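Local atomic coordinates of YHR177W (Saccharomyces cerevisiae, PDB entry 4M8B), a protein that probably binds DNA through its WOPR domain, the part of this fungal transcription factor held in the present chain. Residues Pro170-Lys173 / Leu174-Ala177. Sequence-based numbering, arbitrary orientation.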
ATOM      1  N   PRO C 170     -14.991 -11.736   0.757  1.00 36.36           N
ATOM      2  CA  PRO C 170     -15.557 -10.381   0.686  1.00 43.87           C
ATOM      3  C   PRO C 170     -17.078 -10.344   0.533  1.00 39.56           C
ATOM      4  O   PRO C 170     -17.624 -11.079  -0.287  1.00 40.83           O
ATOM      5  CB  PRO C 170     -14.912  -9.794  -0.581  1.00 29.04           C
ATOM      6  CG  PRO C 170     -13.787 -10.726  -0.938  1.00 38.72           C
ATOM      7  CD  PRO C 170     -14.216 -12.069  -0.449  1.00 26.21           C
ATOM      8  N   SER C 171     -17.747  -9.486   1.301  1.00 39.03           N
ATOM      9  CA  SER C 171     -19.174  -9.245   1.113  1.00 29.79           C
ATOM     10  C   SER C 171     -19.382  -8.562  -0.233  1.00 44.28           C
ATOM     11  O   SER C 171     -18.488  -7.872  -0.725  1.00 51.05           O
ATOM     12  CB  SER C 171     -19.728  -8.363   2.231  1.00 33.02           C
ATOM     13  OG  SER C 171     -19.252  -7.034   2.116  1.00 44.69           O
ATOM     14  N   GLN C 172     -20.553  -8.753  -0.830  1.00 51.67           N
ATOM     15  CA  GLN C 172     -20.828  -8.180  -2.144  1.00 50.99           C
ATOM     16  C   GLN C 172     -20.798  -6.654  -2.113  1.00 60.50           C
ATOM     17  O   GLN C 172     -20.400  -6.016  -3.089  1.00 57.43           O
ATOM     18  CB  GLN C 172     -22.170  -8.672  -2.690  1.00 48.93           C
ATOM     19  CG  GLN C 172     -22.414  -8.292  -4.145  1.00 52.22           C
ATOM     20  CD  GLN C 172     -21.412  -8.929  -5.091  1.00 52.74           C
ATOM     21  OE1 GLN C 172     -21.005 -10.075  -4.905  1.00 51.48           O
ATOM     22  NE2 GLN C 172     -21.005  -8.183  -6.114  1.00 51.98           N
ATOM     23  N   LYS C 173     -21.217  -6.076  -0.990  1.00 48.86           N
ATOM     24  CA  LYS C 173     -21.212  -4.624  -0.839  1.00 50.22           C
ATOM     25  C   LYS C 173     -19.793  -4.078  -0.962  1.00 54.74           C
ATOM     26  O   LYS C 173     -19.582  -2.979  -1.477  1.00 58.36           O
ATOM     27  CB  LYS C 173     -21.835  -4.205   0.498  1.00 46.09           C
ATOM     28  CG  LYS C 173     -21.974  -2.696   0.660  1.00 73.46           C
ATOM     29  CD  LYS C 173     -22.756  -2.303   1.914  1.00 74.27           C
ATOM     30  CE  LYS C 173     -21.937  -2.486   3.183  1.00 67.03           C
ATOM     31  NZ  LYS C 173     -22.355  -1.538   4.259  1.00 61.58           N
ATOM     32  N   LEU C 174     -18.825  -4.859  -0.495  1.00 45.36           N
ATOM     33  CA  LEU C 174     -17.419  -4.487  -0.590  1.00 40.82           C
ATOM     34  C   LEU C 174     -16.934  -4.601  -2.031  1.00 45.20           C
ATOM     35  O   LEU C 174     -16.252  -3.711  -2.539  1.00 46.24           O
ATOM     36  CB  LEU C 174     -16.570  -5.370   0.328  1.00 43.25           C
ATOM     37  CG  LEU C 174     -15.080  -5.041   0.429  1.00 29.61           C
ATOM     38  CD1 LEU C 174     -14.891  -3.602   0.867  1.00 37.38           C
ATOM     39  CD2 LEU C 174     -14.375  -5.990   1.390  1.00 26.88           C
ATOM     40  N   LEU C 175     -17.299  -5.699  -2.685  1.00 36.43           N
ATOM     41  CA  LEU C 175     -16.939  -5.916  -4.081  1.00 50.14           C
ATOM     42  C   LEU C 175     -17.503  -4.820  -4.989  1.00 49.43           C
ATOM     43  O   LEU C 175     -16.824  -4.350  -5.904  1.00 47.37           O
ATOM     44  CB  LEU C 175     -17.397  -7.301  -4.548  1.00 45.68           C
ATOM     45  CG  LEU C 175     -16.525  -8.475  -4.089  1.00 44.06           C
ATOM     46  CD1 LEU C 175     -17.109  -9.812  -4.521  1.00 44.60           C
ATOM     47  CD2 LEU C 175     -15.116  -8.314  -4.626  1.00 41.64           C
ATOM     48  N   ASP C 176     -18.740  -4.409  -4.726  1.00 47.37           N
ATOM     49  CA  ASP C 176     -19.373  -3.351  -5.508  1.00 59.61           C
ATOM     50  C   ASP C 176     -18.665  -2.019  -5.286  1.00 61.04           C
ATOM     51  O   ASP C 176     -18.354  -1.305  -6.239  1.00 58.76           O
ATOM     52  CB  ASP C 176     -20.859  -3.230  -5.158  1.00 65.81           C
ATOM     53  CG  ASP C 176     -21.670  -4.426  -5.624  1.00 71.21           C
ATOM     54  OD1 ASP C 176     -21.276  -5.060  -6.625  1.00 53.50           O
ATOM     55  OD2 ASP C 176     -22.705  -4.726  -4.990  1.00 62.53           O
ATOM     56  N   ALA C 177     -18.410  -1.699  -4.021  1.00 47.96           N
ATOM     57  CA  ALA C 177     -17.702  -0.477  -3.658  1.00 46.73           C
ATOM     58  C   ALA C 177     -16.321  -0.405  -4.309  1.00 54.91           C
ATOM     59  O   ALA C 177     -15.877   0.662  -4.736  1.00 51.27           O
ATOM     60  CB  ALA C 177     -17.583  -0.368  -2.147  1.00 31.59           C
TER
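Ser171 and Leu174 meet where helix 172-179 begins, and the bonds between them identify Ser171 as its N-cap. Its hydroxyl oxygen accepts a weak, long bond from the backbone amide, Leu174 N to Ser171 OG at 3.4 Å. A chi1 of 71° sets OG between the backbone N and the carbonyl carbon, turned to that first-turn N-H. The same amide also makes a weak, strongly bent bond to the carbonyl oxygen Ser171 O. The regular helical ladder follows: Leu175 N reaches Ser171 O at 3.2 Å. Asp176 N reaches Gln172 O at 2.8 Å, and Ala177 N bonds to Lys173 O in the same i to i+4 pattern.

From the first helical residue, a side-chain bond likewise spans i to i+4. Gln172 NE2 donates to Asp176 OD1 over 3.2 Å, fairly straight at 157°. The acceptor lies nearly in the amide plane of Gln172, yet the nitrogen approaches from above the carboxylate, 47° out of its plane. The bend at chi2 turns the amide along the helix, in the C-terminal direction, toward Asp176.

This N-capped helix is the last one modelled in the WOPR domain, and its first turn packs between helix 16-28 and strand 113-128 of the antiparallel sheet. Pro170 touches Gln17 and Ala20, while Leu174 lies against Phe27 on one element and Leu125 and Phe127 on the other. The bound nucleic acid comes no nearer than about 13 Å to any atom of the contact.

Apolar contacts between the segments start from the proline ring. Pro170 CB sits 4.1 Å from Leu175 CG and 4.3 Å from Leu174 CD2, so both leucines border it. Separately, Gln172 crosses Leu175 at about a right angle, its polar OE1 merely at van der Waals range of Leu175 CD1, 3.9 Å away.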